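Long-range contacts in peptidase M16 inactive domain family protein (Pseudomonas fluorescens, PDB 3GWB), which probably has a hydrolase-related role as a member of the peptidase M16 family, whose inactive domain it carries: residues L26-D37 with N365-G376; E235-P246 with D411-T421. One frame throughout, in Å; residues are numbered along the deposited sequence.

Contact 1 of 2, residues L26-D37 with N365-G376; sequences LFVEARELPMFD and NADIVGQLGAMG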
loop_
_atom_site.group_PDB
_atom_site.type_symbol
_atom_site.label_atom_id
_atom_site.label_comp_id
_atom_site.label_asym_id
_atom_site.label_seq_id
_atom_site.Cartn_x
_atom_site.Cartn_y
_atom_site.Cartn_z
ATOM N N LEU A 26 11.920 23.197 12.208
ATOM C CA LEU A 26 10.612 23.860 12.213
ATOM C C LEU A 26 9.742 23.092 13.197
ATOM O O LEU A 26 9.705 21.855 13.177
ATOM C CB LEU A 26 9.972 23.865 10.827
ATOM C CG LEU A 26 10.598 24.843 9.830
ATOM C CD1 LEU A 26 11.909 24.272 9.281
ATOM C CD2 LEU A 26 9.611 25.095 8.706
ATOM N N PHE A 27 9.028 23.817 14.045
ATOM C CA PHE A 27 8.223 23.184 15.079
ATOM C C PHE A 27 6.879 23.844 15.336
ATOM O O PHE A 27 6.761 25.074 15.332
ATOM C CB PHE A 27 9.039 23.172 16.374
ATOM C CG PHE A 27 8.237 22.867 17.606
ATOM C CD1 PHE A 27 7.680 21.605 17.802
ATOM C CD2 PHE A 27 8.064 23.841 18.587
ATOM C CE1 PHE A 27 6.952 21.324 18.959
ATOM C CE2 PHE A 27 7.340 23.567 19.744
ATOM C CZ PHE A 27 6.791 22.309 19.932
ATOM N N VAL A 28 5.865 23.009 15.553
ATOM C CA VAL A 28 4.521 23.481 15.876
ATOM C C VAL A 28 4.066 22.710 17.113
ATOM O O VAL A 28 4.017 21.472 17.104
ATOM C CB VAL A 28 3.517 23.211 14.728
ATOM C CG1 VAL A 28 2.098 23.523 15.191
ATOM C CG2 VAL A 28 3.870 24.054 13.512
ATOM N N GLU A 29 3.755 23.430 18.185
ATOM C CA GLU A 29 3.291 22.778 19.401
ATOM C C GLU A 29 1.809 22.453 19.204
ATOM O O GLU A 29 1.042 23.295 18.739
ATOM C CB GLU A 29 3.472 23.697 20.613
ATOM C CG GLU A 29 3.256 22.995 21.952
ATOM C CD GLU A 29 3.433 23.914 23.152
ATOM O OE1 GLU A 29 4.434 24.657 23.188
ATOM O OE2 GLU A 29 2.582 23.882 24.069
ATOM N N ALA A 30 1.424 21.224 19.531
ATOM C CA ALA A 30 0.041 20.757 19.407
ATOM C C ALA A 30 -0.156 19.797 20.568
ATOM O O ALA A 30 0.340 18.678 20.540
ATOM C CB ALA A 30 -0.147 20.038 18.093
ATOM N N ARG A 31 -0.887 20.239 21.581
ATOM C CA ARG A 31 -1.082 19.446 22.781
ATOM C C ARG A 31 -2.330 18.577 22.862
ATOM O O ARG A 31 -2.543 17.922 23.879
ATOM C CB ARG A 31 -1.063 20.377 23.989
ATOM C CG ARG A 31 0.183 21.234 24.105
ATOM C CD ARG A 31 1.364 20.403 24.561
ATOM N NE ARG A 31 2.459 21.244 25.027
ATOM C CZ ARG A 31 3.444 20.813 25.802
ATOM N NH1 ARG A 31 3.467 19.548 26.201
ATOM N NH2 ARG A 31 4.401 21.647 26.181
ATOM N N GLU A 32 -3.153 18.564 21.819
ATOM C CA GLU A 32 -4.384 17.768 21.856
ATOM C C GLU A 32 -4.180 16.276 22.121
ATOM O O GLU A 32 -4.895 15.679 22.926
ATOM C CB GLU A 32 -5.179 17.953 20.560
ATOM C CG GLU A 32 -4.370 17.781 19.271
ATOM C CD GLU A 32 -3.633 19.051 18.839
ATOM O OE1 GLU A 32 -3.047 19.045 17.732
ATOM O OE2 GLU A 32 -3.639 20.050 19.592
ATOM N N LEU A 33 -3.205 15.679 21.445
ATOM C CA LEU A 33 -2.908 14.251 21.594
ATOM C C LEU A 33 -1.531 14.026 22.204
ATOM O O LEU A 33 -0.594 14.779 21.930
ATOM C CB LEU A 33 -2.964 13.564 20.227
ATOM C CG LEU A 33 -4.312 13.674 19.514
ATOM C CD1 LEU A 33 -4.152 13.327 18.037
ATOM C CD2 LEU A 33 -5.317 12.759 20.200
ATOM N N PRO A 34 -1.387 12.970 23.025
ATOM C CA PRO A 34 -0.126 12.622 23.690
ATOM C C PRO A 34 0.863 11.931 22.752
ATOM O O PRO A 34 1.339 10.826 23.019
ATOM C CB PRO A 34 -0.590 11.714 24.822
ATOM C CG PRO A 34 -1.695 10.935 24.154
ATOM C CD PRO A 34 -2.460 12.031 23.417
HETATM N N MSE A 35 1.176 12.591 21.650
HETATM C CA MSE A 35 2.096 12.029 20.674
HETATM C C MSE A 35 2.676 13.129 19.812
HETATM O O MSE A 35 2.275 14.283 19.918
HETATM C CB MSE A 35 1.373 10.999 19.798
HETATM C CG MSE A 35 -0.013 11.413 19.325
HETATM SE SE MSE A 35 -0.946 10.043 18.535
HETATM C CE MSE A 35 -0.325 8.620 19.474
ATOM N N PHE A 36 3.626 12.778 18.959
ATOM C CA PHE A 36 4.222 13.779 18.092
ATOM C C PHE A 36 4.801 13.122 16.855
ATOM O O PHE A 36 5.013 11.901 16.823
ATOM C CB PHE A 36 5.311 14.562 18.840
ATOM C CG PHE A 36 6.563 13.771 19.095
ATOM C CD1 PHE A 36 7.592 13.753 18.159
ATOM C CD2 PHE A 36 6.706 13.033 20.261
ATOM C CE1 PHE A 36 8.746 13.000 18.380
ATOM C CE2 PHE A 36 7.855 12.273 20.495
ATOM C CZ PHE A 36 8.879 12.261 19.553
ATOM N N ASP A 37 5.038 13.944 15.839
ATOM C CA ASP A 37 5.597 13.486 14.582
ATOM C C ASP A 37 6.909 14.205 14.325
ATOM O O ASP A 37 6.979 15.431 14.423
ATOM C CB ASP A 37 4.642 13.780 13.428
ATOM C CG ASP A 37 3.408 12.904 13.458
ATOM O OD1 ASP A 37 2.597 12.985 12.514
ATOM O OD2 ASP A 37 3.249 12.136 14.426
ATOM N N ASN A 365 -1.200 16.237 13.165
ATOM C CA ASN A 365 0.240 16.405 13.277
ATOM C C ASN A 365 0.943 15.933 11.999
ATOM O O ASN A 365 1.870 16.585 11.525
ATOM C CB ASN A 365 0.781 15.648 14.502
ATOM C CG ASN A 365 0.265 16.214 15.819
ATOM O OD1 ASN A 365 -0.308 17.300 15.859
ATOM N ND2 ASN A 365 0.477 15.482 16.903
ATOM N N ALA A 366 0.486 14.817 11.426
ATOM C CA ALA A 366 1.100 14.277 10.208
ATOM C C ALA A 366 0.971 15.222 9.016
ATOM O O ALA A 366 1.911 15.381 8.233
ATOM C CB ALA A 366 0.478 12.923 9.852
ATOM N N ASP A 367 -0.200 15.837 8.868
ATOM C CA ASP A 367 -0.405 16.756 7.758
ATOM C C ASP A 367 0.453 18.001 7.946
ATOM O O ASP A 367 1.092 18.469 7.010
ATOM C CB ASP A 367 -1.877 17.152 7.641
ATOM C CG ASP A 367 -2.736 16.041 7.059
ATOM O OD1 ASP A 367 -2.363 15.494 5.995
ATOM O OD2 ASP A 367 -3.789 15.724 7.659
ATOM N N ILE A 368 0.469 18.528 9.163
ATOM C CA ILE A 368 1.257 19.724 9.461
ATOM C C ILE A 368 2.747 19.454 9.272
ATOM O O ILE A 368 3.437 20.204 8.583
ATOM C CB ILE A 368 1.007 20.216 10.908
ATOM C CG1 ILE A 368 -0.475 20.546 11.097
ATOM C CG2 ILE A 368 1.847 21.457 11.201
ATOM C CD1 ILE A 368 -0.985 21.633 10.167
ATOM N N VAL A 369 3.244 18.373 9.866
ATOM C CA VAL A 369 4.662 18.046 9.754
ATOM C C VAL A 369 5.081 17.907 8.281
ATOM O O VAL A 369 6.206 18.257 7.910
ATOM C CB VAL A 369 4.998 16.750 10.544
ATOM C CG1 VAL A 369 4.654 15.501 9.712
ATOM C CG2 VAL A 369 6.471 16.769 10.945
ATOM N N GLY A 370 4.174 17.411 7.443
ATOM C CA GLY A 370 4.483 17.282 6.024
ATOM C C GLY A 370 4.715 18.643 5.377
ATOM O O GLY A 370 5.651 18.827 4.596
ATOM N N GLN A 371 3.860 19.606 5.704
ATOM C CA GLN A 371 3.971 20.955 5.158
ATOM C C GLN A 371 5.202 21.672 5.694
ATOM O O GLN A 371 5.874 22.392 4.952
ATOM C CB GLN A 371 2.719 21.771 5.489
ATOM C CG GLN A 371 1.436 21.212 4.889
ATOM C CD GLN A 371 1.485 21.137 3.374
ATOM O OE1 GLN A 371 1.736 22.138 2.698
ATOM N NE2 GLN A 371 1.239 19.948 2.830
ATOM N N LEU A 372 5.495 21.475 6.979
ATOM C CA LEU A 372 6.664 22.105 7.596
ATOM C C LEU A 372 7.942 21.641 6.914
ATOM O O LEU A 372 8.873 22.427 6.700
ATOM C CB LEU A 372 6.743 21.762 9.086
ATOM C CG LEU A 372 5.731 22.405 10.034
ATOM C CD1 LEU A 372 6.179 22.153 11.481
ATOM C CD2 LEU A 372 5.657 23.908 9.773
ATOM N N GLY A 373 7.990 20.353 6.586
ATOM C CA GLY A 373 9.154 19.806 5.917
ATOM C C GLY A 373 9.351 20.483 4.575
ATOM O O GLY A 373 10.468 20.864 4.226
ATOM N N ALA A 374 8.264 20.638 3.824
ATOM C CA ALA A 374 8.331 21.283 2.516
ATOM C C ALA A 374 8.697 22.757 2.673
ATOM O O ALA A 374 9.458 23.297 1.875
ATOM C CB ALA A 374 6.995 21.153 1.790
HETATM N N MSE A 375 8.154 23.405 3.699
HETATM C CA MSE A 375 8.452 24.813 3.946
HETATM C C MSE A 375 9.954 24.984 4.155
HETATM O O MSE A 375 10.583 25.870 3.561
HETATM C CB MSE A 375 7.687 25.315 5.180
HETATM C CG MSE A 375 6.182 25.562 4.943
HETATM SE SE MSE A 375 5.204 25.826 6.472
HETATM C CE MSE A 375 6.054 27.199 7.196
ATOM N N GLY A 376 10.531 24.121 4.989
ATOM C CA GLY A 376 11.952 24.207 5.265
ATOM C C GLY A 376 12.838 23.820 4.099
ATOM O O GLY A 376 13.822 24.501 3.802
HETATM O O HOH W 1 -0.668 16.226 19.623
HETATM O O HOH W 2 -1.972 18.870 14.960
HETATM O O HOH W 3 1.456 12.565 16.297
#
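With CG turned anti to the carbonyl carbon (chi1 -71°), D37 extends its carboxylate to the first turn of helix 365-376, and a like torsion in N365 sends its amide among A30, E32 and M35. The carboxylate and amide planes stand 88° apart. D37 OD1 lies 3.0 Å from A366 N at an angle too poor for a hydrogen bond, whereas water 3 donates to D37 OD2 and accepts from N365 ND2. Water 1 also takes an N-H of ND2 and donates to A30 O and L33 O, so both amide protons are spent on waters. N365 OD1 lies 3.5 Å from A30 CB. Replacing D37 by an alanine removes the carboxylate that receives water 3 and lies against A366, and would probably leave the N365 amide freer to turn. The helix packs on part of a mixed six-stranded sheet, over strands 24-29, 197-203 and 35-42, running nearly antiparallel to segment 26-29 (154°); V202 lies beneath N365, I368 and L372. L372 CD1 meets V28 CG2 at 3.6 Å, and I368 CG2 reaches the same methyl at 4.0 Å. L26 CD2 sits 3.4 Å from L372 O and also touches M375 CB.

Contact 2 of 2, residues E235-P246 with D411-T421; sequences EPKASIGHIEFP and DKMVIVSAGPT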
loop_
_atom_site.group_PDB
_atom_site.type_symbol
_atom_site.label_atom_id
_atom_site.label_comp_id
_atom_site.label_asym_id
_atom_site.label_seq_id
_atom_site.Cartn_x
_atom_site.Cartn_y
_atom_site.Cartn_z
ATOM N N GLU A 235 13.955 23.904 -21.743
ATOM C CA GLU A 235 12.615 23.706 -22.287
ATOM C C GLU A 235 12.691 22.676 -23.406
ATOM O O GLU A 235 13.320 22.920 -24.431
ATOM C CB GLU A 235 12.078 25.021 -22.861
ATOM C CG GLU A 235 11.657 26.041 -21.820
ATOM C CD GLU A 235 10.330 25.690 -21.184
ATOM O OE1 GLU A 235 10.223 24.587 -20.606
ATOM O OE2 GLU A 235 9.394 26.514 -21.267
ATOM N N PRO A 236 12.055 21.510 -23.226
ATOM C CA PRO A 236 12.091 20.483 -24.268
ATOM C C PRO A 236 11.199 20.867 -25.447
ATOM O O PRO A 236 10.240 21.621 -25.285
ATOM C CB PRO A 236 11.570 19.253 -23.541
ATOM C CG PRO A 236 10.536 19.849 -22.643
ATOM C CD PRO A 236 11.246 21.060 -22.080
ATOM N N LYS A 237 11.517 20.347 -26.627
ATOM C CA LYS A 237 10.717 20.628 -27.815
ATOM C C LYS A 237 9.493 19.714 -27.797
ATOM O O LYS A 237 9.557 18.591 -27.296
ATOM C CB LYS A 237 11.535 20.373 -29.086
ATOM C CG LYS A 237 12.115 18.969 -29.173
ATOM C CD LYS A 237 12.752 18.694 -30.531
ATOM C CE LYS A 237 13.422 17.326 -30.551
ATOM N NZ LYS A 237 12.478 16.231 -30.163
ATOM N N ALA A 238 8.374 20.197 -28.329
ATOM C CA ALA A 238 7.157 19.396 -28.366
ATOM C C ALA A 238 7.398 18.158 -29.223
ATOM O O ALA A 238 8.055 18.230 -30.261
ATOM C CB ALA A 238 6.002 20.216 -28.940
ATOM N N SER A 239 6.875 17.020 -28.784
ATOM C CA SER A 239 7.042 15.790 -29.543
ATOM C C SER A 239 6.006 14.754 -29.137
ATOM O O SER A 239 5.405 14.851 -28.067
ATOM C CB SER A 239 8.452 15.218 -29.342
ATOM O OG SER A 239 8.668 14.810 -28.000
ATOM N N ILE A 240 5.797 13.772 -30.004
ATOM C CA ILE A 240 4.846 12.703 -29.737
ATOM C C ILE A 240 5.538 11.364 -29.930
ATOM O O ILE A 240 6.201 11.133 -30.945
ATOM C CB ILE A 240 3.624 12.781 -30.677
ATOM C CG1 ILE A 240 2.843 14.066 -30.399
ATOM C CG2 ILE A 240 2.721 11.571 -30.471
ATOM C CD1 ILE A 240 1.578 14.209 -31.220
ATOM N N GLY A 241 5.390 10.489 -28.944
ATOM C CA GLY A 241 6.005 9.180 -29.014
ATOM C C GLY A 241 5.000 8.090 -28.713
ATOM O O GLY A 241 4.033 8.304 -27.977
ATOM N N HIS A 242 5.224 6.913 -29.289
ATOM C CA HIS A 242 4.327 5.791 -29.072
ATOM C C HIS A 242 5.114 4.541 -28.740
ATOM O O HIS A 242 6.106 4.232 -29.394
ATOM C CB HIS A 242 3.479 5.529 -30.320
ATOM C CG HIS A 242 2.562 4.352 -30.186
ATOM N ND1 HIS A 242 1.440 4.370 -29.384
ATOM C CD2 HIS A 242 2.616 3.115 -30.731
ATOM C CE1 HIS A 242 0.841 3.191 -29.441
ATOM N NE2 HIS A 242 1.536 2.413 -30.251
ATOM N N ILE A 243 4.671 3.829 -27.710
ATOM C CA ILE A 243 5.320 2.592 -27.310
ATOM C C ILE A 243 4.355 1.462 -27.618
ATOM O O ILE A 243 3.297 1.358 -26.999
ATOM C CB ILE A 243 5.634 2.572 -25.806
ATOM C CG1 ILE A 243 6.496 3.781 -25.438
ATOM C CG2 ILE A 243 6.346 1.275 -25.453
ATOM C CD1 ILE A 243 6.789 3.898 -23.961
ATOM N N GLU A 244 4.718 0.625 -28.586
ATOM C CA GLU A 244 3.876 -0.497 -28.985
ATOM C C GLU A 244 3.750 -1.519 -27.864
ATOM O O GLU A 244 4.747 -2.051 -27.380
ATOM C CB GLU A 244 4.460 -1.169 -30.228
ATOM C CG GLU A 244 3.521 -2.146 -30.914
ATOM C CD GLU A 244 2.225 -1.493 -31.362
ATOM O OE1 GLU A 244 2.254 -0.306 -31.749
ATOM O OE2 GLU A 244 1.178 -2.171 -31.345
ATOM N N PHE A 245 2.514 -1.783 -27.455
ATOM C CA PHE A 245 2.227 -2.742 -26.396
ATOM C C PHE A 245 0.904 -3.395 -26.796
ATOM O O PHE A 245 -0.160 -2.787 -26.670
ATOM C CB PHE A 245 2.079 -2.018 -25.055
ATOM C CG PHE A 245 2.330 -2.890 -23.860
ATOM C CD1 PHE A 245 3.628 -3.226 -23.490
ATOM C CD2 PHE A 245 1.271 -3.383 -23.107
ATOM C CE1 PHE A 245 3.869 -4.038 -22.383
ATOM C CE2 PHE A 245 1.500 -4.196 -21.999
ATOM C CZ PHE A 245 2.801 -4.525 -21.636
ATOM N N PRO A 246 0.962 -4.644 -27.289
ATOM C CA PRO A 246 -0.197 -5.422 -27.733
ATOM C C PRO A 246 -1.337 -5.606 -26.735
ATOM O O PRO A 246 -2.299 -6.315 -27.028
ATOM C CB PRO A 246 0.427 -6.746 -28.179
ATOM C CG PRO A 246 1.626 -6.860 -27.307
ATOM C CD PRO A 246 2.184 -5.464 -27.343
ATOM N N ASP A 411 1.397 24.555 -27.224
ATOM C CA ASP A 411 2.431 24.228 -28.210
ATOM C C ASP A 411 3.670 23.555 -27.618
ATOM O O ASP A 411 4.582 23.172 -28.353
ATOM C CB ASP A 411 2.894 25.496 -28.946
ATOM C CG ASP A 411 1.783 26.165 -29.741
ATOM O OD1 ASP A 411 0.984 25.448 -30.376
ATOM O OD2 ASP A 411 1.721 27.414 -29.748
ATOM N N LYS A 412 3.710 23.409 -26.298
ATOM C CA LYS A 412 4.878 22.820 -25.650
ATOM C C LYS A 412 4.688 21.404 -25.121
ATOM O O LYS A 412 5.627 20.812 -24.584
ATOM C CB LYS A 412 5.341 23.715 -24.496
ATOM C CG LYS A 412 5.803 25.104 -24.904
ATOM C CD LYS A 412 6.360 25.835 -23.696
ATOM C CE LYS A 412 7.001 27.174 -24.058
ATOM N NZ LYS A 412 6.013 28.151 -24.583
HETATM N N MSE A 413 3.487 20.860 -25.276
HETATM C CA MSE A 413 3.200 19.519 -24.776
HETATM C C MSE A 413 3.988 18.396 -25.429
HETATM O O MSE A 413 4.172 18.358 -26.651
HETATM C CB MSE A 413 1.701 19.211 -24.886
HETATM C CG MSE A 413 0.865 19.769 -23.738
HETATM SE SE MSE A 413 1.096 18.895 -22.162
HETATM C CE MSE A 413 -0.571 18.969 -21.502
ATOM N N VAL A 414 4.469 17.499 -24.578
ATOM C CA VAL A 414 5.212 16.320 -24.995
ATOM C C VAL A 414 4.228 15.196 -24.724
ATOM O O VAL A 414 3.735 15.047 -23.601
ATOM C CB VAL A 414 6.469 16.111 -24.135
ATOM C CG1 VAL A 414 7.180 14.830 -24.552
ATOM C CG2 VAL A 414 7.392 17.305 -24.279
ATOM N N ILE A 415 3.925 14.413 -25.749
ATOM C CA ILE A 415 2.964 13.341 -25.592
ATOM C C ILE A 415 3.554 11.955 -25.799
ATOM O O ILE A 415 4.334 11.721 -26.719
ATOM C CB ILE A 415 1.802 13.552 -26.558
ATOM C CG1 ILE A 415 1.244 14.964 -26.363
ATOM C CG2 ILE A 415 0.725 12.505 -26.323
ATOM C CD1 ILE A 415 0.288 15.391 -27.444
ATOM N N VAL A 416 3.170 11.035 -24.924
ATOM C CA VAL A 416 3.646 9.668 -25.005
ATOM C C VAL A 416 2.505 8.714 -24.705
ATOM O O VAL A 416 1.877 8.792 -23.647
ATOM C CB VAL A 416 4.789 9.408 -24.002
ATOM C CG1 VAL A 416 5.240 7.958 -24.094
ATOM C CG2 VAL A 416 5.949 10.349 -24.281
ATOM N N SER A 417 2.236 7.820 -25.648
ATOM C CA SER A 417 1.182 6.833 -25.487
ATOM C C SER A 417 1.780 5.433 -25.551
ATOM O O SER A 417 2.791 5.209 -26.214
ATOM C CB SER A 417 0.133 6.990 -26.587
ATOM O OG SER A 417 0.726 6.864 -27.865
ATOM N N ALA A 418 1.159 4.500 -24.844
ATOM C CA ALA A 418 1.614 3.118 -24.837
ATOM C C ALA A 418 0.385 2.253 -25.032
ATOM O O ALA A 418 -0.549 2.286 -24.225
ATOM C CB ALA A 418 2.292 2.781 -23.511
ATOM N N GLY A 419 0.384 1.489 -26.115
ATOM C CA GLY A 419 -0.737 0.624 -26.412
ATOM C C GLY A 419 -0.551 0.013 -27.785
ATOM O O GLY A 419 0.498 0.193 -28.400
ATOM N N PRO A 420 -1.551 -0.714 -28.296
ATOM C CA PRO A 420 -1.465 -1.344 -29.615
ATOM C C PRO A 420 -1.878 -0.386 -30.723
ATOM O O PRO A 420 -2.613 0.576 -30.475
ATOM C CB PRO A 420 -2.448 -2.493 -29.494
ATOM C CG PRO A 420 -3.548 -1.849 -28.704
ATOM C CD PRO A 420 -2.792 -1.113 -27.611
ATOM N N THR A 421 -1.415 -0.651 -31.940
ATOM C CA THR A 421 -1.781 0.178 -33.082
ATOM C C THR A 421 -2.988 -0.492 -33.717
ATOM O O THR A 421 -2.855 -1.515 -34.380
ATOM C CB THR A 421 -0.634 0.268 -34.105
ATOM O OG1 THR A 421 0.471 0.955 -33.505
ATOM C CG2 THR A 421 -1.076 1.035 -35.344
HETATM O O HOH W 4 7.887 21.315 -23.543
#
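Strands 239-244 and 414-419 pair in parallel through backbone bonds at one border of a mixed five-stranded sheet, in which 239-244 is an outermost strand within the chain and 414-419 lies one place inward, beside strand 249-257. Bonding alternates from I415 N to S239 O through to F245 N and G419 O; the last meets its acceptor from above the carbonyl plane rather than head-on. The close-packed part is apolar. On the face of V414, V416 and A418, I243 CB rests 4.1 Å from A418 CB, and helix 147-160 covers V414 and V416 through L155. On the other face helix 323-340 lies against the buried I415.

Toward solvent the contact changes character. The exposed I240 lies side by side with I415, pointing the same way, its CG1 4.0 Å from I415 CB. The start of the contact is looser: K412 CE is 3.7 Å from E235 OE2 but the charged atoms stay apart; E235 has its salt bridge with R309, and water 4 links P236 O to K412 O. The exposed far end is polar yet well bonded. With CG anti to the backbone N (chi1 178°), the H242 ring is carried across to S417 on the neighbouring strand, where S417 OG meets ND1 at the ring edge, 3.0 Å away and nearly straight. NE2 donates a hydrogen bond to E244 OE1, which it meets from above the carboxylate plane. That oxygen also accepts from T421 OG1 at 2.8 Å, and E244 OE2 receives T421 N at 3.1 Å on its syn lone pair.

Contacts 1 and 2 lie on opposite sides of the chain's centre, their own centres 41 Å apart and their nearest atoms about 23 Å apart, so neither touches the other. Each belongs to a different mixed sheet: in contact 1 a helix packs on a sheet built largely from the first part of the chain, while contact 2 joins a border strand to its neighbour in the second sheet. Their segments alternate along the sequence, so helix 365-376 returns to the first sheet before strand 414-419 goes back to the second. Both reach the second subunit, contact 1 through a hydrogen bond between E32 O and K107 NZ of that subunit, contact 2 through F245 and P246 against its P246.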